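Local coordinates for protein 3,6-diketocamphane 1,6-monooxygenase (Pseudomonas putida, PDB 4UWM) that catalyses the FMNH2- and oxygen-dependent Baeyer-Villiger oxidation of 3,6-diketocamphane to a lactone during (-)-camphor degradation, at residues Ala199-Ser204 against Lys219-Phe224; His257-Ala262 against Leu344-His349. One frame throughout, in Å; residues are numbered along the deposited sequence. Where two conformers were deposited one is given.

Interaction 1: Ala199-Ser204 against Lys219-Phe224; sequences AVTGFS and KPVSIF. With FMN (flavin mononucleotide), chain C.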
ATOM      1  N   ALA A 199       8.076  10.194  13.916  1.00 22.08           N
ATOM      2  CA  ALA A 199       8.293  11.611  13.647  1.00 20.16           C
ATOM      3  C   ALA A 199       6.993  12.384  13.590  1.00 22.09           C
ATOM      4  O   ALA A 199       5.938  11.820  13.298  1.00 20.05           O
ATOM      5  CB  ALA A 199       9.088  11.776  12.359  1.00 21.85           C
ATOM      6  N   VAL A 200       7.057  13.677  13.920  1.00 21.09           N
ATOM      7  CA  VAL A 200       5.908  14.567  13.747  0.60 23.36           C
ATOM      8  C   VAL A 200       6.408  15.879  13.140  1.00 25.80           C
ATOM      9  O   VAL A 200       7.564  16.250  13.310  1.00 30.21           O
ATOM     10  CB  VAL A 200       5.110  14.842  15.050  0.60 25.04           C
ATOM     11  CG1 VAL A 200       4.637  13.551  15.707  0.60 26.74           C
ATOM     12  CG2 VAL A 200       5.909  15.689  16.029  0.60 25.37           C
ATOM     13  N   THR A 201       5.544  16.550  12.380  1.00 26.24           N
ATOM     14  CA  THR A 201       5.901  17.810  11.736  0.50 27.83           C
ATOM     15  C   THR A 201       5.228  18.952  12.468  1.00 28.89           C
ATOM     16  O   THR A 201       4.079  18.836  12.873  1.00 28.60           O
ATOM     17  CB  THR A 201       5.475  17.875  10.245  0.50 25.80           C
ATOM     18  OG1 THR A 201       4.062  17.688  10.141  0.50 27.36           O
ATOM     19  CG2 THR A 201       6.182  16.822   9.420  0.50 22.20           C
ATOM     20  N   GLY A 202       5.962  20.049  12.644  1.00 32.74           N
ATOM     21  CA  GLY A 202       5.395  21.278  13.204  1.00 35.96           C
ATOM     22  C   GLY A 202       5.446  22.432  12.204  1.00 39.30           C
ATOM     23  O   GLY A 202       6.394  22.541  11.405  1.00 36.48           O
ATOM     24  N   PHE A 203       4.409  23.271  12.212  1.00 45.88           N
ATOM     25  CA  PHE A 203       4.459  24.492  11.409  0.70 53.76           C
ATOM     26  C   PHE A 203       4.276  25.769  12.216  1.00 55.30           C
ATOM     27  O   PHE A 203       5.027  26.725  11.997  1.00 53.88           O
ATOM     28  CB  PHE A 203       3.525  24.487  10.187  0.70 56.30           C
ATOM     29  CG  PHE A 203       3.666  25.724   9.325  0.70 57.99           C
ATOM     30  CD1 PHE A 203       4.811  25.922   8.545  0.70 52.82           C
ATOM     31  CD2 PHE A 203       2.675  26.709   9.317  0.70 54.49           C
ATOM     32  CE1 PHE A 203       4.951  27.065   7.765  0.70 54.46           C
ATOM     33  CE2 PHE A 203       2.814  27.852   8.541  0.70 52.96           C
ATOM     34  CZ  PHE A 203       3.953  28.031   7.767  0.70 53.15           C
ATOM     35  N   SER A 204       3.334  25.786  13.161  1.00 44.48           N
ATOM     36  CA  SER A 204       3.058  27.001  13.927  1.00 45.08           C
ATOM     37  C   SER A 204       4.221  27.398  14.847  1.00 44.72           C
ATOM     38  O   SER A 204       5.085  26.572  15.161  1.00 36.76           O
ATOM     39  CB  SER A 204       1.732  26.885  14.684  1.00 42.14           C
ATOM     40  OG  SER A 204       1.834  25.978  15.762  1.00 55.07           O
ATOM     41  N   LYS A 219      10.973  12.149  16.705  1.00 28.02           N
ATOM     42  CA  LYS A 219      11.807  12.946  15.815  1.00 25.53           C
ATOM     43  C   LYS A 219      11.047  14.203  15.384  1.00 29.44           C
ATOM     44  O   LYS A 219       9.936  14.102  14.865  1.00 26.73           O
ATOM     45  CB  LYS A 219      12.213  12.076  14.620  1.00 26.40           C
ATOM     46  CG  LYS A 219      12.928  12.789  13.481  1.00 34.92           C
ATOM     47  CD  LYS A 219      13.244  11.805  12.353  1.00 31.21           C
ATOM     48  CE  LYS A 219      13.973  12.468  11.200  1.00 31.84           C
ATOM     49  NZ  LYS A 219      15.367  12.847  11.585  1.00 32.76           N
ATOM     50  N   PRO A 220      11.626  15.410  15.619  1.00 27.41           N
ATOM     51  CA  PRO A 220      10.931  16.615  15.181  1.00 24.77           C
ATOM     52  C   PRO A 220      11.248  16.965  13.702  1.00 22.91           C
ATOM     53  O   PRO A 220      12.387  16.844  13.257  1.00 27.12           O
ATOM     54  CB  PRO A 220      11.479  17.685  16.143  1.00 26.08           C
ATOM     55  CG  PRO A 220      12.899  17.244  16.377  1.00 24.98           C
ATOM     56  CD  PRO A 220      12.859  15.730  16.378  1.00 27.11           C
ATOM     57  N   VAL A 221      10.232  17.387  12.955  1.00 23.22           N
ATOM     58  CA  VAL A 221      10.405  17.795  11.553  1.00 20.42           C
ATOM     59  C   VAL A 221       9.793  19.185  11.446  1.00 22.19           C
ATOM     60  O   VAL A 221       8.644  19.385  11.795  1.00 26.20           O
ATOM     61  CB  VAL A 221       9.707  16.812  10.549  1.00 22.27           C
ATOM     62  CG1 VAL A 221      10.014  17.203   9.103  1.00 22.07           C
ATOM     63  CG2 VAL A 221      10.147  15.382  10.790  1.00 19.99           C
ATOM     64  N   SER A 222      10.573  20.154  10.971  1.00 25.05           N
ATOM     65  CA  SER A 222      10.086  21.516  10.824  1.00 25.77           C
ATOM     66  C   SER A 222      10.139  21.938   9.363  1.00 26.85           C
ATOM     67  O   SER A 222      11.062  21.567   8.640  1.00 30.23           O
ATOM     68  CB  SER A 222      10.950  22.491  11.648  1.00 29.50           C
ATOM     69  OG  SER A 222      10.976  22.163  13.034  1.00 29.58           O
ATOM     70  N   ILE A 223       9.142  22.700   8.940  1.00 27.30           N
ATOM     71  CA  ILE A 223       9.180  23.360   7.640  0.75 32.85           C
ATOM     72  C   ILE A 223       9.774  24.752   7.870  1.00 34.50           C
ATOM     73  O   ILE A 223       9.260  25.518   8.682  1.00 37.09           O
ATOM     74  CB  ILE A 223       7.775  23.492   7.009  0.75 34.81           C
ATOM     75  CG1 ILE A 223       6.973  22.172   7.092  0.75 34.56           C
ATOM     76  CG2 ILE A 223       7.877  24.015   5.580  0.75 41.94           C
ATOM     77  CD1 ILE A 223       7.481  21.014   6.245  0.75 33.58           C
ATOM     78  N   PHE A 224      10.864  25.078   7.177  1.00 34.20           N
ATOM     79  CA  PHE A 224      11.518  26.369   7.446  1.00 36.21           C
ATOM     80  C   PHE A 224      10.611  27.523   7.094  1.00 36.89           C
ATOM     81  O   PHE A 224      10.153  27.631   5.953  1.00 32.17           O
ATOM     82  CB  PHE A 224      12.851  26.534   6.730  1.00 37.42           C
ATOM     83  CG  PHE A 224      13.550  27.829   7.067  1.00 40.39           C
ATOM     84  CD1 PHE A 224      14.084  28.035   8.336  1.00 41.76           C
ATOM     85  CD2 PHE A 224      13.670  28.839   6.120  1.00 43.20           C
ATOM     86  CE1 PHE A 224      14.732  29.223   8.653  1.00 44.07           C
ATOM     87  CE2 PHE A 224      14.310  30.033   6.431  1.00 45.59           C
ATOM     88  CZ  PHE A 224      14.841  30.225   7.698  1.00 43.83           C
TER
HETATM   89  N1  FMN C 400       2.449  18.034   7.577  0.60 52.04           N
HETATM   90  C2  FMN C 400       2.996  16.795   7.409  0.60 49.03           C
HETATM   91  O2  FMN C 400       2.665  15.868   8.179  0.60 46.98           O
HETATM   92  N3  FMN C 400       3.892  16.520   6.443  0.60 52.66           N
HETATM   93  C4  FMN C 400       4.312  17.448   5.574  0.60 55.58           C
HETATM   94  O4  FMN C 400       5.146  17.139   4.699  0.60 57.96           O
HETATM   95  C4A FMN C 400       3.766  18.831   5.680  0.60 53.37           C
HETATM   96  N5  FMN C 400       4.134  19.822   4.836  0.60 53.19           N
HETATM   97  C5A FMN C 400       3.627  21.076   4.948  0.60 63.85           C
HETATM   98  C6  FMN C 400       4.035  22.076   4.062  0.60 65.18           C
HETATM   99  C7  FMN C 400       3.523  23.370   4.162  0.60 66.82           C
HETATM  100  C7M FMN C 400       3.977  24.435   3.195  0.60 63.71           C
HETATM  101  C8  FMN C 400       2.529  23.679   5.231  0.60 70.45           C
HETATM  102  C8M FMN C 400       1.944  25.056   5.386  0.60 73.77           C
HETATM  103  C9  FMN C 400       2.122  22.684   6.116  0.60 70.97           C
HETATM  104  C9A FMN C 400       2.631  21.391   6.023  0.60 65.29           C
HETATM  105  N10 FMN C 400       2.223  20.374   6.926  0.60 64.77           N
HETATM  106  C10 FMN C 400       2.778  19.076   6.769  0.60 57.13           C
HETATM  107  C1' FMN C 400       1.230  20.657   7.978  0.60 59.12           C
HETATM  108  C2' FMN C 400       1.889  20.971   9.313  0.60 56.71           C
HETATM  109  O2' FMN C 400       2.874  19.972   9.567  0.60 47.28           O
HETATM  110  C3' FMN C 400       0.860  20.976  10.440  0.60 57.22           C
HETATM  111  O3' FMN C 400       0.395  22.320  10.626  0.60 65.47           O
HETATM  112  C4' FMN C 400       1.460  20.410  11.729  0.60 50.39           C
HETATM  113  O4' FMN C 400       1.486  18.977  11.675  0.60 51.25           O
HETATM  114  C5' FMN C 400       0.733  20.868  12.988  0.60 46.99           C
HETATM  115  O5' FMN C 400       1.468  21.990  13.459  0.60 40.44           O
HETATM  116  P   FMN C 400       1.299  22.622  14.920  0.60 34.63           P
HETATM  117  O1P FMN C 400       1.077  21.497  15.881  0.60 33.41           O
HETATM  118  O2P FMN C 400       2.634  23.288  15.069  0.60 34.19           O
HETATM  119  O3P FMN C 400       0.129  23.552  14.758  0.60 39.47           O
HETATM  120  O   HOH W   1       7.765  26.746  11.130  1.00 51.11           O
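Strands 199-202 and 219-223 run parallel, their axes 4.7 Å apart at closest approach and inclined by 29°, with Ala199 paired to Lys219 and Thr201 to Val221. Val200 N donates to Lys219 O (3.1 Å), Val200 O receives Val221 N (2.9 Å), and Gly202 N completes the ladder on Val221 O. Beyond Gly202 the two chains diverge, and a water donates to both Phe203 O and Ile223 O.

Ala199, Thr201 and Val221 share one face, where Thr201 CG2 lies alongside Val221 CB (3.7 Å). In the conformer described, chi1 of 58° sets Thr201 OG1 between the backbone N and carbonyl carbon, 2.6 Å from FMN O2', while Thr201 O accepts a bond from FMN O4'. The edge of the Phe203 ring meets Ile223 CB; FMN methyl C8M sits over the centre of one ring face. Ser204 N and OG both donate to phosphate oxygen O2P, with Ser204 OG at 2.9 Å.

The segments belong to one beta-alpha-beta unit, whose helix 208-216 packs on Val200, Pro220 and Ser222, while strands 105-108 and 254-261 continue the barrel sheet beyond them.

Interaction 2: His257-Ala262 against Leu344-His349; sequences HTVFCA and LQVEAH. With PGE (triethylene glycol), chain G.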
ATOM      1  N   HIS A 257      13.627  22.678   3.412  1.00 27.08           N
ATOM      2  CA  HIS A 257      13.995  23.906   2.717  1.00 30.35           C
ATOM      3  C   HIS A 257      13.785  23.686   1.230  1.00 28.71           C
ATOM      4  O   HIS A 257      13.911  22.552   0.739  1.00 28.51           O
ATOM      5  CB  HIS A 257      15.493  24.218   2.899  1.00 31.23           C
ATOM      6  CG  HIS A 257      15.871  24.713   4.259  1.00 34.96           C
ATOM      7  ND1 HIS A 257      15.788  26.042   4.617  1.00 36.82           N
ATOM      8  CD2 HIS A 257      16.368  24.063   5.337  1.00 40.21           C
ATOM      9  CE1 HIS A 257      16.203  26.185   5.864  1.00 44.07           C
ATOM     10  NE2 HIS A 257      16.565  25.000   6.323  1.00 38.51           N
ATOM     11  N   THR A 258      13.511  24.774   0.517  1.00 26.46           N
ATOM     12  CA  THR A 258      13.599  24.790  -0.938  1.00 27.03           C
ATOM     13  C   THR A 258      15.075  25.037  -1.283  1.00 34.62           C
ATOM     14  O   THR A 258      15.661  26.030  -0.838  1.00 30.89           O
ATOM     15  CB  THR A 258      12.697  25.889  -1.514  1.00 27.62           C
ATOM     16  OG1 THR A 258      11.349  25.658  -1.088  1.00 27.58           O
ATOM     17  CG2 THR A 258      12.773  25.929  -3.045  1.00 25.80           C
ATOM     18  N   VAL A 259      15.673  24.104  -2.025  1.00 29.75           N
ATOM     19  CA  VAL A 259      17.120  24.036  -2.215  1.00 31.33           C
ATOM     20  C   VAL A 259      17.419  23.724  -3.668  1.00 34.32           C
ATOM     21  O   VAL A 259      16.906  22.756  -4.221  1.00 32.47           O
ATOM     22  CB  VAL A 259      17.789  22.940  -1.343  1.00 30.18           C
ATOM     23  CG1 VAL A 259      19.305  23.005  -1.450  1.00 34.34           C
ATOM     24  CG2 VAL A 259      17.385  23.068   0.107  1.00 31.34           C
ATOM     25  N   PHE A 260      18.250  24.556  -4.296  1.00 40.48           N
ATOM     26  CA  PHE A 260      18.713  24.260  -5.647  1.00 32.40           C
ATOM     27  C   PHE A 260      20.168  24.693  -5.838  1.00 39.54           C
ATOM     28  O   PHE A 260      20.560  25.806  -5.463  1.00 39.19           O
ATOM     29  CB  PHE A 260      17.795  24.860  -6.710  1.00 29.78           C
ATOM     30  CG  PHE A 260      18.069  24.335  -8.098  1.00 38.14           C
ATOM     31  CD1 PHE A 260      19.062  24.910  -8.898  1.00 35.15           C
ATOM     32  CD2 PHE A 260      17.356  23.255  -8.599  1.00 28.29           C
ATOM     33  CE1 PHE A 260      19.321  24.418 -10.168  1.00 36.95           C
ATOM     34  CE2 PHE A 260      17.614  22.757  -9.869  1.00 28.97           C
ATOM     35  CZ  PHE A 260      18.599  23.336 -10.656  1.00 36.63           C
ATOM     36  N   CYS A 261      20.951  23.782  -6.407  1.00 39.58           N
ATOM     37  CA  CYS A 261      22.382  23.974  -6.582  0.60 44.97           C
ATOM     38  C   CYS A 261      22.801  23.800  -8.043  1.00 44.87           C
ATOM     39  O   CYS A 261      22.300  22.916  -8.727  1.00 40.09           O
ATOM     40  CB  CYS A 261      23.126  22.974  -5.705  0.60 45.91           C
ATOM     41  SG  CYS A 261      24.827  23.414  -5.341  0.60 49.52           S
ATOM     42  N   ALA A 262      23.722  24.647  -8.496  1.00 43.49           N
ATOM     43  CA  ALA A 262      24.301  24.545  -9.828  1.00 44.46           C
ATOM     44  C   ALA A 262      25.764  25.011  -9.780  1.00 53.43           C
ATOM     45  O   ALA A 262      26.273  25.358  -8.702  1.00 53.03           O
ATOM     46  CB  ALA A 262      23.490  25.356 -10.826  1.00 43.69           C
ATOM     47  N   LEU A 344      18.965  18.133   6.258  1.00 24.97           N
ATOM     48  CA  LEU A 344      18.431  19.147   5.373  1.00 28.62           C
ATOM     49  C   LEU A 344      17.460  18.428   4.439  1.00 25.33           C
ATOM     50  O   LEU A 344      17.880  17.645   3.567  1.00 25.95           O
ATOM     51  CB  LEU A 344      19.547  19.815   4.564  1.00 31.05           C
ATOM     52  CG  LEU A 344      19.064  20.800   3.501  1.00 32.74           C
ATOM     53  CD1 LEU A 344      18.618  22.097   4.144  1.00 42.51           C
ATOM     54  CD2 LEU A 344      20.137  21.045   2.448  1.00 38.13           C
ATOM     55  N   GLN A 345      16.171  18.692   4.631  1.00 24.21           N
ATOM     56  CA  GLN A 345      15.157  17.925   3.919  1.00 24.03           C
ATOM     57  C   GLN A 345      14.773  18.701   2.681  1.00 20.68           C
ATOM     58  O   GLN A 345      14.027  19.665   2.756  1.00 25.62           O
ATOM     59  CB  GLN A 345      13.939  17.625   4.821  1.00 23.85           C
ATOM     60  CG  GLN A 345      13.242  16.295   4.518  1.00 31.94           C
ATOM     61  CD  GLN A 345      14.001  15.074   5.045  1.00 32.55           C
ATOM     62  OE1 GLN A 345      14.514  15.080   6.169  1.00 29.06           O
ATOM     63  NE2 GLN A 345      14.044  14.006   4.246  1.00 25.71           N
ATOM     64  N   VAL A 346      15.289  18.267   1.538  1.00 19.68           N
ATOM     65  CA  VAL A 346      15.087  18.995   0.285  1.00 20.80           C
ATOM     66  C   VAL A 346      13.728  18.727  -0.363  1.00 22.50           C
ATOM     67  O   VAL A 346      13.385  17.577  -0.635  1.00 25.65           O
ATOM     68  CB  VAL A 346      16.221  18.683  -0.714  1.00 23.29           C
ATOM     69  CG1 VAL A 346      16.027  19.461  -2.009  1.00 25.56           C
ATOM     70  CG2 VAL A 346      17.568  19.002  -0.068  1.00 23.14           C
ATOM     71  N   GLU A 347      12.972  19.790  -0.618  1.00 22.45           N
ATOM     72  CA  GLU A 347      11.648  19.681  -1.240  1.00 23.78           C
ATOM     73  C   GLU A 347      11.762  19.272  -2.700  1.00 30.07           C
ATOM     74  O   GLU A 347      12.425  19.952  -3.493  1.00 28.05           O
ATOM     75  CB  GLU A 347      10.893  21.005  -1.148  1.00 25.45           C
ATOM     76  CG  GLU A 347      10.418  21.414   0.241  1.00 36.63           C
ATOM     77  CD  GLU A 347       9.156  20.687   0.717  1.00 36.76           C
ATOM     78  OE1 GLU A 347       8.543  19.906  -0.066  1.00 33.51           O
ATOM     79  OE2 GLU A 347       8.789  20.901   1.892  1.00 43.42           O
ATOM     80  N   ALA A 348      11.115  18.164  -3.064  1.00 25.87           N
ATOM     81  CA  ALA A 348      11.156  17.683  -4.440  1.00 23.94           C
ATOM     82  C   ALA A 348      10.115  18.408  -5.279  1.00 29.55           C
ATOM     83  O   ALA A 348       8.968  18.601  -4.844  1.00 30.49           O
ATOM     84  CB  ALA A 348      10.953  16.169  -4.505  1.00 21.89           C
ATOM     85  N   HIS A 349      10.515  18.844  -6.474  1.00 24.04           N
ATOM     86  CA  HIS A 349       9.568  19.492  -7.376  1.00 21.30           C
ATOM     87  C   HIS A 349       9.363  18.724  -8.682  1.00 18.43           C
ATOM     88  O   HIS A 349      10.050  17.753  -8.938  1.00 20.69           O
ATOM     89  CB  HIS A 349       9.970  20.952  -7.606  1.00 19.96           C
ATOM     90  CG  HIS A 349       9.481  21.849  -6.525  1.00 15.98           C
ATOM     91  ND1 HIS A 349       8.222  22.406  -6.540  1.00 17.52           N
ATOM     92  CD2 HIS A 349      10.036  22.199  -5.344  1.00 16.11           C
ATOM     93  CE1 HIS A 349       8.046  23.116  -5.440  1.00 14.95           C
ATOM     94  NE2 HIS A 349       9.137  23.017  -4.704  1.00 16.30           N
TER
HETATM   95  C1  PGE G 404       8.046  23.934  -1.714  1.00 31.16           C
HETATM   96  O1  PGE G 404       9.454  23.905  -1.966  1.00 27.81           O
HETATM   97  C2  PGE G 404       7.711  24.218  -0.242  1.00 40.67           C
HETATM   98  O2  PGE G 404       8.849  24.106   0.626  1.00 38.91           O
HETATM   99  C3  PGE G 404       8.588  24.701   1.899  1.00 32.72           C
HETATM  100  C4  PGE G 404       9.924  24.887   2.599  1.00 36.79           C
HETATM  101  O4  PGE G 404      12.891  27.275   1.654  1.00 33.80           O
HETATM  102  C6  PGE G 404      11.646  27.984   1.724  1.00 31.60           C
HETATM  103  C5  PGE G 404      10.581  27.127   2.386  1.00 34.50           C
HETATM  104  O3  PGE G 404      10.669  25.822   1.832  1.00 40.12           O
HETATM  105  O   HOH W   2      14.061  22.397  -3.524  1.00 26.13           O
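Oxygen O1 of a bound triethylene glycol, probably from the crystallisation liquor, is gripped from both segments: Thr258 OG1 lies 2.7 Å from O1, and His349 NE2 meets the same O1 at 2.9 Å, at the edge of the imidazole and in its plane. Either partner of each bond could be the donor. The glycol bridges two neighbouring parallel strands of the TIM barrel characteristic of the bacterial luciferase family, at Thr258 on strand 254-261 and, just past the end of strand 343-347, at His349; strand 343-347 also pairs with strand 4-9 and so closes the barrel. At its other end, glycol O4 accepts a nearly straight bond from Thr258 N (2.8 Å, 170°).

The strands themselves are joined by His257, whose N donates to Gln345 O (3.1 Å) and whose O receives Glu347 N. His257 and Leu344 cross at about a right angle, with Leu344 CD1 lying obliquely against the His257 ring, nearest CD2. The other Leu344 methyl, CD2, meets Val259 CG2 tip to tip, and Val259 CB rests against the methyls of Val346. Helix 356-369 packs on both valines.

With CG anti to the carbonyl carbon (chi1 -70°), Glu347 lays its CG by glycol O2, and the bend at chi2 (-78°) turns the carboxylate along the same oxygen. The carboxylate has two partners, OE1 bonding to His10 ND1 and OE2 to Ser256 OG. Since His10 NE2 in turn bonds FMN, Glu347 stands in the second shell and probably fixes the orientation of the flavin-binding imidazole. With an alanine in place of Glu347, His10 ND1 and Ser256 OG would probably lose their carboxylate partner and the imidazole would be freer to turn. Where the strands spread apart, a water takes over from direct bonding, accepting from Val259 N at 2.8 Å and donating to Glu347 O.

Both interactions are buried pairings of parallel strands in one barrel, and they lie close together: strands 219-223 and 254-261 are neighbours, the centres of the contacts are about 16 Å apart, and the ring of Phe224 meets that of His257. Interaction 1 joins strands consecutive in the chain and carries the longer ladder; interaction 2 brings together segments 82 residues apart, with two direct backbone bonds. Their chemistry follows their places around the flavin. Residues 199-204 bind FMN directly, with backbone and hydroxyl groups at the ribityl chain and phosphate, whereas interaction 2 reaches the cofactor through Glu347 and His10 and itself holds a glycol.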